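Local atomic coordinates of rhodopsin (Todarodes pacificus, PDB entry 2Z73), a protein that detects dim light through a covalently bound retinal whose 11-cis to all-trans isomerization switches on G-protein signalling to phospholipase C in squid vision. Residues V265-Y277 with P300-I314. Residues are numbered along the deposited sequence; the frame is centred on the assembly and turned at random.
Sequences VIVSQFLLSWSPY and PVMFAKASAIHNPMI. With RET (retinal), chain D; TWT (docosane), chain G.
In the wall of the retinal pocket, the Trp-x-Pro motif of transmembrane helix 6 (Trp274, Pro276) meets helix 7, Trp274 lying against Ala304 and Tyr277 against Val301. The axes of 265-277 and 300-306 run roughly antiparallel, at 156° between their N-to-C directions and 7.7 Å apart at closest approach. Ala304 CB makes a CH-pi contact over one face of the Trp274 indole, 4.0 Å from the centroid of its six-membered ring, while retinal C18 lies over the opposite face, offset toward its rim, and C20 approaches CZ3. With CG anti to the backbone N (chi1 -179°), Tyr277 lays its ring alongside Val301, whose CG2 makes a second CH-pi contact, 3.8 Å from the ring centroid; the Tyr277 hydroxyl is hydrogen-bonded to Glu180 and Ser187. Small residues let the backbones close in: Ser273 O receives a CA-H...O contact from Ala304 CA at 3.3 Å. Toward the cytoplasmic side, Ile266 CG2 packs on Ile314 CD1 at 3.7 Å. A leucine in place of Trp274 would probably leave Ala304 and the retinal without the flat partition between them, opening a gap beside the chromophore. With helix 7 on one indole face and retinal on the other, isomerization is likely to be felt at this interface.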
loop_
_atom_site.group_PDB
_atom_site.type_symbol
_atom_site.label_atom_id
_atom_site.label_comp_id
_atom_site.label_asym_id
_atom_site.label_seq_id
_atom_site.Cartn_x
_atom_site.Cartn_y
_atom_site.Cartn_z
ATOM N N VAL A 265 6.537 1.237 8.720
ATOM C CA VAL A 265 6.823 2.425 7.921
ATOM C C VAL A 265 5.967 2.479 6.652
ATOM O O VAL A 265 5.475 3.541 6.282
ATOM C CB VAL A 265 8.312 2.508 7.515
ATOM C CG1 VAL A 265 8.559 3.771 6.701
ATOM C CG2 VAL A 265 9.180 2.508 8.747
ATOM N N ILE A 266 5.786 1.338 5.988
ATOM C CA ILE A 266 4.996 1.318 4.769
ATOM C C ILE A 266 3.527 1.554 5.091
ATOM O O ILE A 266 2.784 2.126 4.279
ATOM C CB ILE A 266 5.181 -0.009 3.982
ATOM C CG1 ILE A 266 4.690 -1.200 4.800
ATOM C CG2 ILE A 266 6.663 -0.194 3.625
ATOM C CD1 ILE A 266 4.848 -2.542 4.072
ATOM N N VAL A 267 3.110 1.128 6.285
ATOM C CA VAL A 267 1.735 1.354 6.723
ATOM C C VAL A 267 1.589 2.858 6.989
ATOM O O VAL A 267 0.619 3.487 6.570
ATOM C CB VAL A 267 1.410 0.562 8.005
ATOM C CG1 VAL A 267 0.156 1.109 8.669
ATOM C CG2 VAL A 267 1.180 -0.885 7.665
ATOM N N SER A 268 2.569 3.427 7.675
ATOM C CA SER A 268 2.536 4.851 7.989
ATOM C C SER A 268 2.490 5.636 6.701
ATOM O O SER A 268 1.822 6.663 6.610
ATOM C CB SER A 268 3.785 5.254 8.770
ATOM O OG SER A 268 4.106 4.269 9.743
ATOM N N GLN A 269 3.215 5.142 5.707
ATOM C CA GLN A 269 3.280 5.787 4.403
ATOM C C GLN A 269 1.883 5.822 3.779
ATOM O O GLN A 269 1.408 6.868 3.314
ATOM C CB GLN A 269 4.267 5.025 3.510
ATOM C CG GLN A 269 4.294 5.476 2.073
ATOM C CD GLN A 269 3.272 4.757 1.224
ATOM O OE1 GLN A 269 3.425 3.579 0.909
ATOM N NE2 GLN A 269 2.219 5.460 0.852
ATOM N N PHE A 270 1.219 4.671 3.803
ATOM C CA PHE A 270 -0.119 4.542 3.251
ATOM C C PHE A 270 -1.074 5.527 3.904
ATOM O O PHE A 270 -1.733 6.313 3.220
ATOM C CB PHE A 270 -0.618 3.110 3.449
ATOM C CG PHE A 270 -1.940 2.841 2.805
ATOM C CD1 PHE A 270 -3.130 3.214 3.433
ATOM C CD2 PHE A 270 -2.001 2.271 1.539
ATOM C CE1 PHE A 270 -4.362 3.027 2.803
ATOM C CE2 PHE A 270 -3.222 2.080 0.903
ATOM C CZ PHE A 270 -4.407 2.460 1.534
ATOM N N LEU A 271 -1.156 5.468 5.230
ATOM C CA LEU A 271 -2.035 6.357 5.990
ATOM C C LEU A 271 -1.756 7.833 5.707
ATOM O O LEU A 271 -2.669 8.591 5.361
ATOM C CB LEU A 271 -1.886 6.081 7.488
ATOM C CG LEU A 271 -2.232 4.638 7.854
ATOM C CD1 LEU A 271 -1.967 4.395 9.322
ATOM C CD2 LEU A 271 -3.688 4.360 7.502
ATOM N N LEU A 272 -0.501 8.244 5.853
ATOM C CA LEU A 272 -0.123 9.630 5.597
ATOM C C LEU A 272 -0.479 10.036 4.180
ATOM O O LEU A 272 -0.771 11.198 3.920
ATOM C CB LEU A 272 1.383 9.829 5.795
ATOM C CG LEU A 272 1.901 9.827 7.227
ATOM C CD1 LEU A 272 3.417 9.821 7.205
ATOM C CD2 LEU A 272 1.370 11.045 7.966
ATOM N N SER A 273 -0.448 9.078 3.261
ATOM C CA SER A 273 -0.769 9.358 1.864
ATOM C C SER A 273 -2.273 9.443 1.570
ATOM O O SER A 273 -2.710 10.323 0.833
ATOM C CB SER A 273 -0.145 8.294 0.954
ATOM O OG SER A 273 1.249 8.217 1.137
ATOM N N TRP A 274 -3.062 8.537 2.142
ATOM C CA TRP A 274 -4.498 8.537 1.882
ATOM C C TRP A 274 -5.388 9.356 2.813
ATOM O O TRP A 274 -6.380 9.934 2.364
ATOM C CB TRP A 274 -5.046 7.101 1.839
ATOM C CG TRP A 274 -4.622 6.314 0.640
ATOM C CD1 TRP A 274 -3.494 5.557 0.512
ATOM C CD2 TRP A 274 -5.311 6.219 -0.615
ATOM N NE1 TRP A 274 -3.437 4.998 -0.740
ATOM C CE2 TRP A 274 -4.538 5.385 -1.452
ATOM C CE3 TRP A 274 -6.507 6.759 -1.113
ATOM C CZ2 TRP A 274 -4.921 5.073 -2.765
ATOM C CZ3 TRP A 274 -6.893 6.452 -2.424
ATOM C CH2 TRP A 274 -6.102 5.617 -3.231
ATOM N N SER A 275 -5.053 9.409 4.098
ATOM C CA SER A 275 -5.886 10.138 5.048
ATOM C C SER A 275 -6.278 11.546 4.632
ATOM O O SER A 275 -7.408 11.960 4.863
ATOM C CB SER A 275 -5.223 10.151 6.416
ATOM O OG SER A 275 -5.086 8.821 6.893
ATOM N N PRO A 276 -5.361 12.304 4.014
ATOM C CA PRO A 276 -5.766 13.655 3.615
ATOM C C PRO A 276 -6.976 13.620 2.665
ATOM O O PRO A 276 -8.037 14.162 2.976
ATOM C CB PRO A 276 -4.512 14.200 2.938
ATOM C CG PRO A 276 -3.409 13.506 3.677
ATOM C CD PRO A 276 -3.919 12.098 3.799
ATOM N N TYR A 277 -6.800 12.963 1.516
ATOM C CA TYR A 277 -7.841 12.834 0.498
ATOM C C TYR A 277 -9.105 12.289 1.128
ATOM O O TYR A 277 -10.206 12.778 0.863
ATOM C CB TYR A 277 -7.373 11.905 -0.633
ATOM C CG TYR A 277 -8.367 11.709 -1.764
ATOM C CD1 TYR A 277 -9.092 10.521 -1.896
ATOM C CD2 TYR A 277 -8.601 12.731 -2.686
ATOM C CE1 TYR A 277 -10.027 10.355 -2.916
ATOM C CE2 TYR A 277 -9.534 12.584 -3.715
ATOM C CZ TYR A 277 -10.242 11.396 -3.827
ATOM O OH TYR A 277 -11.150 11.260 -4.865
ATOM N N PRO A 300 -4.626 16.706 -3.058
ATOM C CA PRO A 300 -4.566 15.619 -2.082
ATOM C C PRO A 300 -4.744 14.239 -2.720
ATOM O O PRO A 300 -4.305 13.233 -2.152
ATOM C CB PRO A 300 -5.694 15.958 -1.119
ATOM C CG PRO A 300 -5.726 17.436 -1.174
ATOM C CD PRO A 300 -5.640 17.691 -2.654
ATOM N N VAL A 301 -5.382 14.177 -3.887
ATOM C CA VAL A 301 -5.557 12.882 -4.555
ATOM C C VAL A 301 -4.241 12.459 -5.207
ATOM O O VAL A 301 -3.918 11.280 -5.244
ATOM C CB VAL A 301 -6.683 12.901 -5.640
ATOM C CG1 VAL A 301 -6.173 13.539 -6.914
ATOM C CG2 VAL A 301 -7.165 11.479 -5.924
ATOM N N MET A 302 -3.483 13.422 -5.713
ATOM C CA MET A 302 -2.189 13.116 -6.321
ATOM C C MET A 302 -1.280 12.502 -5.251
ATOM O O MET A 302 -0.614 11.490 -5.475
ATOM C CB MET A 302 -1.538 14.393 -6.872
ATOM C CG MET A 302 -2.383 15.110 -7.897
ATOM S SD MET A 302 -3.082 13.941 -9.088
ATOM C CE MET A 302 -2.038 14.275 -10.507
ATOM N N PHE A 303 -1.264 13.130 -4.082
ATOM C CA PHE A 303 -0.465 12.649 -2.967
ATOM C C PHE A 303 -0.883 11.212 -2.685
ATOM O O PHE A 303 -0.040 10.340 -2.482
ATOM C CB PHE A 303 -0.715 13.523 -1.733
ATOM C CG PHE A 303 0.271 13.307 -0.625
ATOM C CD1 PHE A 303 1.604 13.657 -0.792
ATOM C CD2 PHE A 303 -0.132 12.742 0.587
ATOM C CE1 PHE A 303 2.536 13.446 0.232
ATOM C CE2 PHE A 303 0.786 12.525 1.623
ATOM C CZ PHE A 303 2.126 12.878 1.443
ATOM N N ALA A 304 -2.192 10.964 -2.684
ATOM C CA ALA A 304 -2.708 9.614 -2.435
ATOM C C ALA A 304 -2.267 8.644 -3.531
ATOM O O ALA A 304 -1.769 7.556 -3.241
ATOM C CB ALA A 304 -4.246 9.631 -2.320
ATOM N N LYS A 305 -2.431 9.042 -4.788
ATOM C CA LYS A 305 -2.046 8.179 -5.901
ATOM C C LYS A 305 -0.566 7.763 -5.891
ATOM O O LYS A 305 -0.228 6.646 -6.286
ATOM C CB LYS A 305 -2.373 8.857 -7.233
ATOM C CG LYS A 305 -3.853 9.029 -7.501
ATOM C CD LYS A 305 -4.103 9.334 -8.966
ATOM C CE LYS A 305 -5.519 9.813 -9.223
ATOM N NZ LYS A 305 -6.527 8.759 -9.252
ATOM N N ALA A 306 0.310 8.659 -5.445
ATOM C CA ALA A 306 1.733 8.358 -5.405
ATOM C C ALA A 306 2.049 7.317 -4.335
ATOM O O ALA A 306 3.085 6.665 -4.382
ATOM C CB ALA A 306 2.537 9.635 -5.160
ATOM N N SER A 307 1.146 7.148 -3.374
ATOM C CA SER A 307 1.377 6.166 -2.313
ATOM C C SER A 307 1.860 4.841 -2.866
ATOM O O SER A 307 2.743 4.227 -2.308
ATOM C CB SER A 307 0.102 5.916 -1.489
ATOM O OG SER A 307 0.316 4.930 -0.473
ATOM N N ALA A 308 1.281 4.404 -3.974
ATOM C CA ALA A 308 1.653 3.120 -4.554
ATOM C C ALA A 308 3.072 3.030 -5.126
ATOM O O ALA A 308 3.437 2.005 -5.701
ATOM C CB ALA A 308 0.633 2.717 -5.623
ATOM N N ILE A 309 3.872 4.079 -4.971
ATOM C CA ILE A 309 5.231 4.048 -5.501
ATOM C C ILE A 309 6.271 4.160 -4.395
ATOM O O ILE A 309 7.445 4.415 -4.678
ATOM C CB ILE A 309 5.515 5.229 -6.430
ATOM C CG1 ILE A 309 5.703 6.489 -5.577
ATOM C CG2 ILE A 309 4.387 5.374 -7.454
ATOM C CD1 ILE A 309 6.382 7.630 -6.268
ATOM N N HIS A 310 5.866 3.969 -3.146
ATOM C CA HIS A 310 6.813 4.140 -2.063
ATOM C C HIS A 310 7.458 2.913 -1.452
ATOM O O HIS A 310 8.647 2.929 -1.180
ATOM C CB HIS A 310 6.176 4.993 -0.969
ATOM C CG HIS A 310 5.974 6.421 -1.369
ATOM N ND1 HIS A 310 4.816 7.118 -1.092
ATOM C CD2 HIS A 310 6.782 7.282 -2.030
ATOM C CE1 HIS A 310 4.920 8.345 -1.568
ATOM N NE2 HIS A 310 6.103 8.471 -2.141
ATOM N N ASN A 311 6.699 1.852 -1.239
ATOM C CA ASN A 311 7.256 0.660 -0.626
ATOM C C ASN A 311 8.570 0.198 -1.245
ATOM O O ASN A 311 9.534 -0.044 -0.532
ATOM C CB ASN A 311 6.234 -0.483 -0.659
ATOM C CG ASN A 311 4.928 -0.112 0.011
ATOM O OD1 ASN A 311 4.835 0.926 0.666
ATOM N ND2 ASN A 311 3.913 -0.954 -0.150
ATOM N N PRO A 312 8.626 0.059 -2.579
ATOM C CA PRO A 312 9.882 -0.380 -3.187
ATOM C C PRO A 312 11.085 0.465 -2.747
ATOM O O PRO A 312 12.143 -0.075 -2.393
ATOM C CB PRO A 312 9.593 -0.273 -4.680
ATOM C CG PRO A 312 8.141 -0.641 -4.739
ATOM C CD PRO A 312 7.572 0.182 -3.600
ATOM N N MET A 313 10.934 1.784 -2.758
ATOM C CA MET A 313 12.033 2.635 -2.339
ATOM C C MET A 313 12.312 2.442 -0.841
ATOM O O MET A 313 13.464 2.454 -0.406
ATOM C CB MET A 313 11.720 4.098 -2.651
ATOM C CG MET A 313 11.352 4.326 -4.112
ATOM S SD MET A 313 11.279 6.054 -4.640
ATOM C CE MET A 313 9.581 6.492 -4.222
ATOM N N ILE A 314 11.263 2.245 -0.050
ATOM C CA ILE A 314 11.440 2.031 1.381
ATOM C C ILE A 314 12.262 0.753 1.578
ATOM O O ILE A 314 13.238 0.738 2.342
ATOM C CB ILE A 314 10.071 1.887 2.106
ATOM C CG1 ILE A 314 9.266 3.184 1.966
ATOM C CG2 ILE A 314 10.273 1.601 3.580
ATOM C CD1 ILE A 314 7.850 3.095 2.524
HETATM C C1 RET D . -10.851 5.866 1.294
HETATM C C2 RET D . -10.028 6.121 2.589
HETATM C C3 RET D . -8.527 5.924 2.464
HETATM C C4 RET D . -8.156 4.570 1.835
HETATM C C5 RET D . -8.956 4.262 0.569
HETATM C C6 RET D . -10.173 4.837 0.301
HETATM C C7 RET D . -10.954 4.536 -0.971
HETATM C C8 RET D . -10.593 4.976 -2.254
HETATM C C9 RET D . -11.174 4.726 -3.580
HETATM C C10 RET D . -10.498 5.326 -4.569
HETATM C C11 RET D . -10.678 5.296 -6.004
HETATM C C12 RET D . -9.940 5.943 -6.958
HETATM C C13 RET D . -8.826 6.968 -6.933
HETATM C C14 RET D . -8.228 7.354 -8.100
HETATM C C15 RET D . -7.155 8.354 -8.164
HETATM C C16 RET D . -12.253 5.394 1.679
HETATM C C17 RET D . -11.045 7.272 0.638
HETATM C C18 RET D . -8.206 3.274 -0.285
HETATM C C19 RET D . -12.389 3.834 -3.739
HETATM C C20 RET D . -8.428 7.532 -5.551
HETATM C C1 TWT G . 13.436 -0.517 -5.619
HETATM C C2 TWT G . 13.961 0.786 -6.175
HETATM C C3 TWT G . 12.941 1.316 -7.165
HETATM C C4 TWT G . 13.377 2.642 -7.802
HETATM C C5 TWT G . 12.244 3.025 -8.754
HETATM C C6 TWT G . 12.748 3.496 -10.109
HETATM C C7 TWT G . 12.214 2.505 -11.160
HETATM C C8 TWT G . 13.332 2.174 -12.138
HETATM C C9 TWT G . 12.938 2.450 -13.601
HETATM C C10 TWT G . 13.477 3.843 -13.880
HETATM C C11 TWT G . 14.748 3.941 -14.725
HETATM C C12 TWT G . 14.620 5.373 -15.202
HETATM C C13 TWT G . 15.692 5.963 -16.109
HETATM C C14 TWT G . 14.822 7.008 -16.788
HETATM C C15 TWT G . 15.270 7.634 -18.096
HETATM C C16 TWT G . 14.135 8.640 -18.273
HETATM C C17 TWT G . 14.449 9.902 -18.992
HETATM C C18 TWT G . 13.174 10.101 -19.812
HETATM C C19 TWT G . 13.168 11.343 -20.686
HETATM C C20 TWT G . 11.811 11.323 -21.394
HETATM C C21 TWT G . 11.656 12.520 -22.315
HETATM C C22 TWT G . 10.286 12.428 -22.981
#